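Long-range contacts in putative transcriptional regulator, IclR family (Arthrobacter aurescens, PDB 3OBF), which probably acts as a DNA-binding transcription factor, represented here by its C-terminal domain, the part that in relatives typically binds effectors: residues T20-A25 against P142-R147; D74-L79 against E96-R101; G123-V128 against V136-I141. All coordinates share one frame; numbering follows the deposited sequence.

Contact 1 of 3, residues T20-A25 against P142-R147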
loop_
_atom_site.group_PDB
_atom_site.type_symbol
_atom_site.label_atom_id
_atom_site.label_comp_id
_atom_site.label_asym_id
_atom_site.label_seq_id
_atom_site.Cartn_x
_atom_site.Cartn_y
_atom_site.Cartn_z
ATOM N N THR A 20 -13.757 -9.148 0.860
ATOM C CA THR A 20 -13.827 -8.009 -0.046
ATOM C C THR A 20 -14.159 -8.470 -1.437
ATOM O O THR A 20 -14.653 -7.699 -2.248
ATOM C CB THR A 20 -12.485 -7.258 -0.124
ATOM O OG1 THR A 20 -11.496 -8.151 -0.641
ATOM C CG2 THR A 20 -12.066 -6.745 1.252
ATOM N N GLY A 21 -13.826 -9.721 -1.731
ATOM C CA GLY A 21 -13.947 -10.224 -3.094
ATOM C C GLY A 21 -12.848 -9.698 -3.984
ATOM O O GLY A 21 -12.868 -9.929 -5.193
ATOM N N GLU A 22 -11.862 -9.017 -3.400
ATOM C CA GLU A 22 -10.776 -8.437 -4.186
ATOM C C GLU A 22 -9.422 -9.069 -3.828
ATOM O O GLU A 22 -9.282 -9.687 -2.782
ATOM C CB GLU A 22 -10.735 -6.921 -3.978
ATOM C CG GLU A 22 -12.033 -6.173 -4.351
ATOM C CD GLU A 22 -12.306 -6.111 -5.861
ATOM O OE1 GLU A 22 -11.455 -6.536 -6.665
ATOM O OE2 GLU A 22 -13.377 -5.604 -6.260
ATOM N N THR A 23 -8.450 -8.933 -4.725
ATOM C CA THR A 23 -7.059 -9.323 -4.431
ATOM C C THR A 23 -6.536 -8.641 -3.138
ATOM O O THR A 23 -6.843 -7.477 -2.910
ATOM C CB THR A 23 -6.191 -8.928 -5.621
ATOM O OG1 THR A 23 -6.688 -9.610 -6.767
ATOM C CG2 THR A 23 -4.697 -9.255 -5.401
ATOM N N SER A 24 -5.802 -9.389 -2.295
ATOM C CA SER A 24 -5.069 -8.862 -1.106
ATOM C C SER A 24 -3.591 -9.189 -1.325
ATOM O O SER A 24 -3.278 -10.261 -1.832
ATOM C CB SER A 24 -5.439 -9.600 0.169
ATOM O OG SER A 24 -6.821 -9.648 0.291
ATOM N N ALA A 25 -2.693 -8.297 -0.921
ATOM C CA ALA A 25 -1.274 -8.501 -1.167
ATOM C C ALA A 25 -0.460 -7.960 -0.025
ATOM O O ALA A 25 -0.828 -6.961 0.577
ATOM C CB ALA A 25 -0.856 -7.815 -2.451
ATOM N N PRO A 142 -5.597 -4.007 -4.310
ATOM C CA PRO A 142 -5.841 -3.408 -5.632
ATOM C C PRO A 142 -7.178 -3.883 -6.211
ATOM O O PRO A 142 -7.599 -4.986 -5.914
ATOM C CB PRO A 142 -4.688 -3.947 -6.455
ATOM C CG PRO A 142 -4.418 -5.415 -5.805
ATOM C CD PRO A 142 -4.948 -5.335 -4.391
ATOM N N ALA A 143 -7.848 -3.070 -7.017
ATOM C CA ALA A 143 -9.138 -3.452 -7.615
ATOM C C ALA A 143 -9.374 -2.703 -8.954
ATOM O O ALA A 143 -8.777 -1.638 -9.181
ATOM C CB ALA A 143 -10.278 -3.181 -6.631
ATOM N N PRO A 144 -10.212 -3.262 -9.852
ATOM C CA PRO A 144 -10.479 -2.469 -11.082
ATOM C C PRO A 144 -11.404 -1.281 -10.800
ATOM O O PRO A 144 -12.400 -1.432 -10.062
ATOM C CB PRO A 144 -11.137 -3.468 -12.039
ATOM C CG PRO A 144 -11.437 -4.716 -11.218
ATOM C CD PRO A 144 -10.623 -4.676 -9.968
ATOM N N LYS A 145 -11.051 -0.111 -11.353
ATOM C CA LYS A 145 -11.817 1.110 -11.111
ATOM C C LYS A 145 -13.298 0.981 -11.455
ATOM O O LYS A 145 -14.131 1.476 -10.707
ATOM C CB LYS A 145 -11.217 2.342 -11.802
ATOM C CG LYS A 145 -11.797 3.672 -11.266
ATOM C CD LYS A 145 -10.804 4.840 -11.391
ATOM C CE LYS A 145 -11.481 6.190 -11.202
ATOM N NZ LYS A 145 -10.919 7.251 -12.125
ATOM N N PHE A 146 -13.625 0.293 -12.553
ATOM C CA PHE A 146 -15.024 0.215 -12.981
ATOM C C PHE A 146 -16.002 -0.226 -11.869
ATOM O O PHE A 146 -17.136 0.246 -11.823
ATOM C CB PHE A 146 -15.206 -0.620 -14.268
ATOM C CG PHE A 146 -14.990 -2.099 -14.081
ATOM C CD1 PHE A 146 -16.008 -2.912 -13.562
ATOM C CD2 PHE A 146 -13.777 -2.691 -14.436
ATOM C CE1 PHE A 146 -15.813 -4.285 -13.377
ATOM C CE2 PHE A 146 -13.583 -4.062 -14.263
ATOM C CZ PHE A 146 -14.601 -4.858 -13.731
ATOM N N ARG A 147 -15.564 -1.097 -10.956
ATOM C CA ARG A 147 -16.508 -1.641 -9.982
ATOM C C ARG A 147 -16.374 -1.026 -8.608
ATOM O O ARG A 147 -17.079 -1.409 -7.679
ATOM C CB ARG A 147 -16.471 -3.184 -9.934
ATOM C CG ARG A 147 -15.106 -3.840 -9.730
ATOM C CD ARG A 147 -15.294 -5.336 -9.424
ATOM N NE ARG A 147 -14.067 -5.984 -8.939
ATOM C CZ ARG A 147 -13.484 -7.026 -9.530
ATOM N NH1 ARG A 147 -14.024 -7.552 -10.635
ATOM N NH2 ARG A 147 -12.362 -7.548 -9.019
HETATM O O HOH W 1 -8.963 -6.983 -7.012
#

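Contact 2 of 3, residues D74-L79 against E96-R101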
loop_
_atom_site.group_PDB
_atom_site.type_symbol
_atom_site.label_atom_id
_atom_site.label_comp_id
_atom_site.label_asym_id
_atom_site.label_seq_id
_atom_site.Cartn_x
_atom_site.Cartn_y
_atom_site.Cartn_z
ATOM N N ASP A 74 13.313 14.537 3.345
ATOM C CA ASP A 74 14.373 14.840 2.386
ATOM C C ASP A 74 14.684 13.668 1.489
ATOM O O ASP A 74 14.978 13.857 0.331
ATOM C CB ASP A 74 15.612 15.333 3.141
ATOM C CG ASP A 74 15.237 16.300 4.275
ATOM O OD1 ASP A 74 15.194 17.537 4.018
ATOM O OD2 ASP A 74 14.902 15.808 5.401
ATOM N N ARG A 75 14.600 12.458 2.026
ATOM C CA ARG A 75 14.717 11.247 1.236
ATOM C C ARG A 75 13.556 11.145 0.224
ATOM O O ARG A 75 13.744 10.731 -0.926
ATOM C CB ARG A 75 14.771 10.012 2.155
ATOM C CG ARG A 75 14.815 8.615 1.429
ATOM C CD ARG A 75 15.997 8.443 0.438
ATOM N NE ARG A 75 16.060 7.049 -0.021
ATOM C CZ ARG A 75 16.706 6.624 -1.109
ATOM N NH1 ARG A 75 17.350 7.491 -1.871
ATOM N NH2 ARG A 75 16.686 5.322 -1.454
ATOM N N VAL A 76 12.356 11.506 0.652
ATOM C CA VAL A 76 11.230 11.511 -0.269
ATOM C C VAL A 76 11.512 12.525 -1.393
ATOM O O VAL A 76 11.377 12.195 -2.591
ATOM C CB VAL A 76 9.887 11.729 0.463
ATOM C CG1 VAL A 76 8.735 11.884 -0.520
ATOM C CG2 VAL A 76 9.598 10.571 1.446
ATOM N N ARG A 77 11.983 13.710 -1.020
ATOM C CA ARG A 77 12.349 14.738 -2.007
ATOM C C ARG A 77 13.385 14.238 -3.023
ATOM O O ARG A 77 13.238 14.417 -4.239
ATOM C CB ARG A 77 12.889 16.005 -1.321
ATOM C CG ARG A 77 11.826 16.824 -0.605
ATOM C CD ARG A 77 12.384 18.168 0.030
ATOM N NE ARG A 77 11.386 18.684 0.978
ATOM C CZ ARG A 77 11.545 18.751 2.310
ATOM N NH1 ARG A 77 12.701 18.394 2.890
ATOM N NH2 ARG A 77 10.550 19.209 3.078
ATOM N N GLN A 78 14.429 13.606 -2.517
ATOM C CA GLN A 78 15.472 13.078 -3.359
ATOM C C GLN A 78 14.971 12.005 -4.323
ATOM O O GLN A 78 15.323 12.026 -5.495
ATOM C CB GLN A 78 16.611 12.567 -2.486
ATOM C CG GLN A 78 17.247 13.716 -1.689
ATOM C CD GLN A 78 18.081 13.263 -0.503
ATOM O OE1 GLN A 78 18.014 12.102 -0.072
ATOM N NE2 GLN A 78 18.874 14.195 0.047
ATOM N N LEU A 79 14.156 11.076 -3.832
ATOM C CA LEU A 79 13.539 10.047 -4.668
ATOM C C LEU A 79 12.636 10.632 -5.758
ATOM O O LEU A 79 12.602 10.140 -6.886
ATOM C CB LEU A 79 12.737 9.053 -3.800
ATOM C CG LEU A 79 13.577 8.031 -3.027
ATOM C CD1 LEU A 79 12.728 7.331 -1.984
ATOM C CD2 LEU A 79 14.200 6.999 -3.991
ATOM N N GLU A 96 5.357 19.250 -1.886
ATOM C CA GLU A 96 4.757 19.588 -0.601
ATOM C C GLU A 96 3.349 18.997 -0.439
ATOM O O GLU A 96 3.015 18.479 0.632
ATOM C CB GLU A 96 4.734 21.115 -0.386
ATOM C CG GLU A 96 6.128 21.748 -0.164
ATOM C CD GLU A 96 6.933 21.092 0.986
ATOM O OE1 GLU A 96 6.340 20.774 2.048
ATOM O OE2 GLU A 96 8.168 20.898 0.831
ATOM N N ALA A 97 2.530 19.079 -1.487
ATOM C CA ALA A 97 1.205 18.453 -1.453
ATOM C C ALA A 97 1.344 16.943 -1.244
ATOM O O ALA A 97 0.581 16.338 -0.468
ATOM C CB ALA A 97 0.434 18.739 -2.725
ATOM N N TYR A 98 2.323 16.338 -1.931
ATOM C CA TYR A 98 2.519 14.891 -1.857
ATOM C C TYR A 98 2.925 14.476 -0.451
ATOM O O TYR A 98 2.445 13.482 0.067
ATOM C CB TYR A 98 3.543 14.401 -2.885
ATOM C CG TYR A 98 3.729 12.900 -2.833
ATOM C CD1 TYR A 98 2.825 12.033 -3.466
ATOM C CD2 TYR A 98 4.793 12.341 -2.136
ATOM C CE1 TYR A 98 2.995 10.657 -3.409
ATOM C CE2 TYR A 98 4.967 10.962 -2.072
ATOM C CZ TYR A 98 4.066 10.134 -2.703
ATOM O OH TYR A 98 4.265 8.789 -2.644
ATOM N N LEU A 99 3.793 15.275 0.163
ATOM C CA LEU A 99 4.232 15.056 1.540
ATOM C C LEU A 99 3.075 15.144 2.537
ATOM O O LEU A 99 3.039 14.367 3.493
ATOM C CB LEU A 99 5.345 16.049 1.937
ATOM C CG LEU A 99 6.741 15.737 1.368
ATOM C CD1 LEU A 99 7.787 16.883 1.584
ATOM C CD2 LEU A 99 7.291 14.437 1.905
ATOM N N LEU A 100 2.160 16.093 2.319
ATOM C CA LEU A 100 0.959 16.230 3.154
ATOM C C LEU A 100 0.055 15.036 2.934
ATOM O O LEU A 100 -0.506 14.490 3.887
ATOM C CB LEU A 100 0.205 17.530 2.840
ATOM C CG LEU A 100 -1.163 17.839 3.484
ATOM C CD1 LEU A 100 -1.198 17.613 5.013
ATOM C CD2 LEU A 100 -1.613 19.264 3.184
ATOM N N ARG A 101 -0.049 14.607 1.678
ATOM C CA ARG A 101 -0.840 13.433 1.328
ATOM C C ARG A 101 -0.330 12.181 2.079
ATOM O O ARG A 101 -1.108 11.325 2.489
ATOM C CB ARG A 101 -0.833 13.250 -0.183
ATOM C CG ARG A 101 -1.943 12.410 -0.720
ATOM C CD ARG A 101 -1.543 11.829 -2.079
ATOM N NE ARG A 101 -2.475 10.774 -2.491
ATOM C CZ ARG A 101 -3.377 10.881 -3.467
ATOM N NH1 ARG A 101 -3.486 12.003 -4.168
ATOM N NH2 ARG A 101 -4.159 9.849 -3.742
#

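Contact 3 of 3, residues G123-V128 against V136-I141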
loop_
_atom_site.group_PDB
_atom_site.type_symbol
_atom_site.label_atom_id
_atom_site.label_comp_id
_atom_site.label_asym_id
_atom_site.label_seq_id
_atom_site.Cartn_x
_atom_site.Cartn_y
_atom_site.Cartn_z
ATOM N N GLY A 123 -6.543 1.517 -5.648
ATOM C CA GLY A 123 -5.830 0.837 -4.584
ATOM C C GLY A 123 -5.903 1.517 -3.237
ATOM O O GLY A 123 -5.945 2.756 -3.139
ATOM N N VAL A 124 -5.931 0.713 -2.186
ATOM C CA VAL A 124 -5.681 1.218 -0.856
ATOM C C VAL A 124 -4.594 0.362 -0.216
ATOM O O VAL A 124 -4.515 -0.818 -0.486
ATOM C CB VAL A 124 -6.953 1.187 0.046
ATOM C CG1 VAL A 124 -8.041 2.188 -0.457
ATOM C CG2 VAL A 124 -7.506 -0.253 0.164
ATOM N N ALA A 125 -3.775 0.951 0.644
ATOM C CA ALA A 125 -2.715 0.218 1.328
ATOM C C ALA A 125 -2.520 0.758 2.757
ATOM O O ALA A 125 -2.713 1.960 3.001
ATOM C CB ALA A 125 -1.423 0.311 0.535
ATOM N N SER A 126 -2.069 -0.109 3.644
ATOM C CA SER A 126 -1.865 0.215 5.065
ATOM C C SER A 126 -0.544 -0.361 5.590
ATOM O O SER A 126 -0.105 -1.393 5.108
ATOM C CB SER A 126 -3.014 -0.344 5.910
ATOM O OG SER A 126 -4.238 0.263 5.503
ATOM N N PRO A 127 0.090 0.309 6.578
ATOM C CA PRO A 127 1.418 -0.124 7.028
ATOM C C PRO A 127 1.336 -1.245 8.072
ATOM O O PRO A 127 0.352 -1.347 8.786
ATOM C CB PRO A 127 2.038 1.161 7.613
ATOM C CG PRO A 127 0.791 1.980 8.086
ATOM C CD PRO A 127 -0.308 1.628 7.128
ATOM N N VAL A 128 2.364 -2.092 8.115
ATOM C CA VAL A 128 2.486 -3.163 9.082
ATOM C C VAL A 128 3.729 -2.807 9.850
ATOM O O VAL A 128 4.716 -2.404 9.239
ATOM C CB VAL A 128 2.677 -4.527 8.363
ATOM C CG1 VAL A 128 3.090 -5.634 9.362
ATOM C CG2 VAL A 128 1.396 -4.918 7.634
ATOM N N VAL A 136 7.453 -2.474 8.436
ATOM C CA VAL A 136 8.132 -3.616 7.804
ATOM C C VAL A 136 7.474 -4.130 6.543
ATOM O O VAL A 136 8.076 -4.873 5.786
ATOM C CB VAL A 136 8.342 -4.800 8.802
ATOM C CG1 VAL A 136 9.298 -4.349 9.911
ATOM C CG2 VAL A 136 7.023 -5.287 9.354
ATOM N N ALA A 137 6.239 -3.705 6.298
ATOM C CA ALA A 137 5.509 -4.194 5.154
ATOM C C ALA A 137 4.282 -3.338 5.028
ATOM O O ALA A 137 4.024 -2.481 5.869
ATOM C CB ALA A 137 5.120 -5.673 5.352
ATOM N N SER A 138 3.510 -3.570 3.985
ATOM C CA SER A 138 2.182 -3.040 3.957
ATOM C C SER A 138 1.207 -3.994 3.313
ATOM O O SER A 138 1.588 -4.850 2.529
ATOM C CB SER A 138 2.159 -1.657 3.310
ATOM O OG SER A 138 1.952 -1.724 1.954
ATOM N N VAL A 139 -0.063 -3.860 3.672
ATOM C CA VAL A 139 -1.112 -4.630 3.009
ATOM C C VAL A 139 -1.748 -3.772 1.906
ATOM O O VAL A 139 -2.055 -2.596 2.142
ATOM C CB VAL A 139 -2.163 -5.079 4.032
ATOM C CG1 VAL A 139 -3.382 -5.790 3.307
ATOM C CG2 VAL A 139 -1.493 -5.991 5.110
ATOM N N LEU A 140 -1.909 -4.354 0.715
ATOM C CA LEU A 140 -2.484 -3.674 -0.435
ATOM C C LEU A 140 -3.769 -4.390 -0.893
ATOM O O LEU A 140 -3.805 -5.623 -0.962
ATOM C CB LEU A 140 -1.463 -3.635 -1.587
ATOM C CG LEU A 140 -1.886 -3.225 -3.023
ATOM C CD1 LEU A 140 -2.319 -1.761 -3.085
ATOM C CD2 LEU A 140 -0.780 -3.532 -4.109
ATOM N N ILE A 141 -4.813 -3.605 -1.185
ATOM C CA ILE A 141 -5.972 -4.096 -1.891
ATOM C C ILE A 141 -6.015 -3.347 -3.218
ATOM O O ILE A 141 -6.384 -2.163 -3.258
ATOM C CB ILE A 141 -7.329 -3.903 -1.112
ATOM C CG1 ILE A 141 -7.299 -4.568 0.285
ATOM C CG2 ILE A 141 -8.505 -4.475 -1.964
ATOM C CD1 ILE A 141 -8.573 -4.296 1.136
#

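Contact 1 of 3, residues T20-A25 against P142-R147
Glu-22 turns CG away from its own carbonyl carbon (chi1 -58°) and bends at chi2, while Arg-147 stays extended from CG to NE; this brings carboxylate and guanidinium together from opposite directions. The result is a side-on, two-bond salt bridge. It joins the turn after helix 3-20 to the 3-10 turn that follows strand 135-144 in the IclR C-terminal domain. Arg-147 NH2 gives an almost straight bond (173°) to Glu-22 OE1 at 2.7 Å. Arg-147 NE reaches the syn lone pair of Glu-22 OE2 at 2.8 Å. The two planes are 35° apart. Pro-144 CG lies over the centre of the Arg-147 guanidinium, 3.5 Å above its plane, and Arg-147 NH1 bonds to His-44 O. An alanine in place of Glu-22 removes the carboxylate, and the Arg-147 guanidinium would probably be freer to turn. Thr-23 and Pro-142 pack at about a right angle, CG2 to CG 3.9 Å. Thr-23 OG1 is bonded to Ser-42 N. An ST turn holds the start of the segment, with Glu-22 N bonded to Thr-20 OG1 at 2.9 Å. A water accepts from Thr-23 N at 3.0 Å and donates to Glu-22 OE1 at 2.6 Å and to Pro-142 O at 2.7 Å.

Contact 2 of 3, residues D74-L79 against E96-R101
Arg-77 NH2 is shared by two carboxylates. Its stronger partner is Glu-73 OE2, one residue before the segment; across the contact it makes a long salt bridge of 3.7 Å to Glu-96 OE2. The third acid is Asp-74, whose OD1 lies in the guanidinium plane, 2.9 Å from Arg-77 NH1. Glu-96 bends at chi2, and its OE2 comes to the edge of the guanidinium, near its plane. The carboxylate of Glu-96 is turned only 29° from the guanidinium plane. The network is likely to offset the charge of the arginine and to fix the rotation of its guanidinium. Leu-99 sits beneath this polar layer. Its CD1 approaches Arg-77 NH2 obliquely, at 3.9 Å. These residues belong to segments of helices 73-82 and 92-108, in the helical part of the IclR C-terminal domain (GAF clan). The segments cross steeply, neither parallel nor antiparallel, with axes 11.0 Å apart at an angle of 128°. Val-76 places CG1 anti to the backbone N (chi1 174°), directed at the facing helix. There it meets Leu-99 CD2 at 3.8 Å, the two side chains running alongside each other in reverse sense. The same methyl touches the edge of the Tyr-98 ring at CE2, 4.2 Å away. Leu-68 of helix 62-69 packs against both Val-76 and Tyr-98. Beyond the apolar layer, the Tyr-98 hydroxyl is hydrogen-bonded to Ala-59 O.

Contact 3 of 3, residues G123-V128 against V136-I141
Val-128 packs against three residues of the facing strand. Its CG2 meets Val-139 CG2 at 4.0 Å, its CB lies 4.0 Å from Ala-137 CB, and its CG1 touches Val-136 CG2, the two side chains crossing at about a right angle. CG1 can do so because it stands anti to the backbone N (chi1 169°), which leaves CG2 for Val-139. Farther along the same face, Val-124 and Ile-141 lie side by side and point the same way, with CG2 of Val-124 3.9 Å from CB of Ile-141. Helix 150-170 covers Ser-126 and Val-128 on this face, and helix 3-20 covers Val-139 and Ile-141. The other face carries Ala-125, Pro-127, Ser-138 and Leu-140. Val-66 of helix 62-69 packs on the first three of these. Ser-138 OG is buried here and has no polar partner in the model. Ser-126 OG, by contrast, is bonded to Gly-109 O. Six backbone hydrogen bonds join the strands. Val-124 and Ile-141 exchange two, and the one from Ile-141 N to Val-124 O is nearly straight (172°). Ser-126 and Val-139 exchange two more, both 2.9 Å between N and O and both in the carbonyl plane. At the far end, Val-128 N bonds to Ala-137 O from above the carbonyl plane, 39° out of it. Val-136 N returns a bond to Val-128 O at 2.9 Å. Val-136 and Ala-137 thus both face Val-128, a classic beta bulge in the hairpin of central strand 135-144 and its antiparallel neighbour 121-129 in the IclR C-terminal domain.

In the fold
Contacts 1 and 3 share strand 135-144. Contact 3 pairs it with strand 121-129; contact 1 is where strand 24-29 begins, beside the end of strand 135-144. Their centres are 13 Å apart and they touch, with Ala-25 O 2.8 Å from Leu-140 N. Contact 2 stands apart, on the opposite side of the chain's centre from contact 1, 27 Å from contact 1 and 19 Å from contact 3 between centres. Along the chain, contact 1 closes a long loop, inside which contacts 2 and 3 follow in series. The first and last strands of the sheet in chain order, 24-29 and 135-144, are therefore neighbours, while helix 62-69 touches both contact 2 and contact 3 and connects the outlying helices to the sheet.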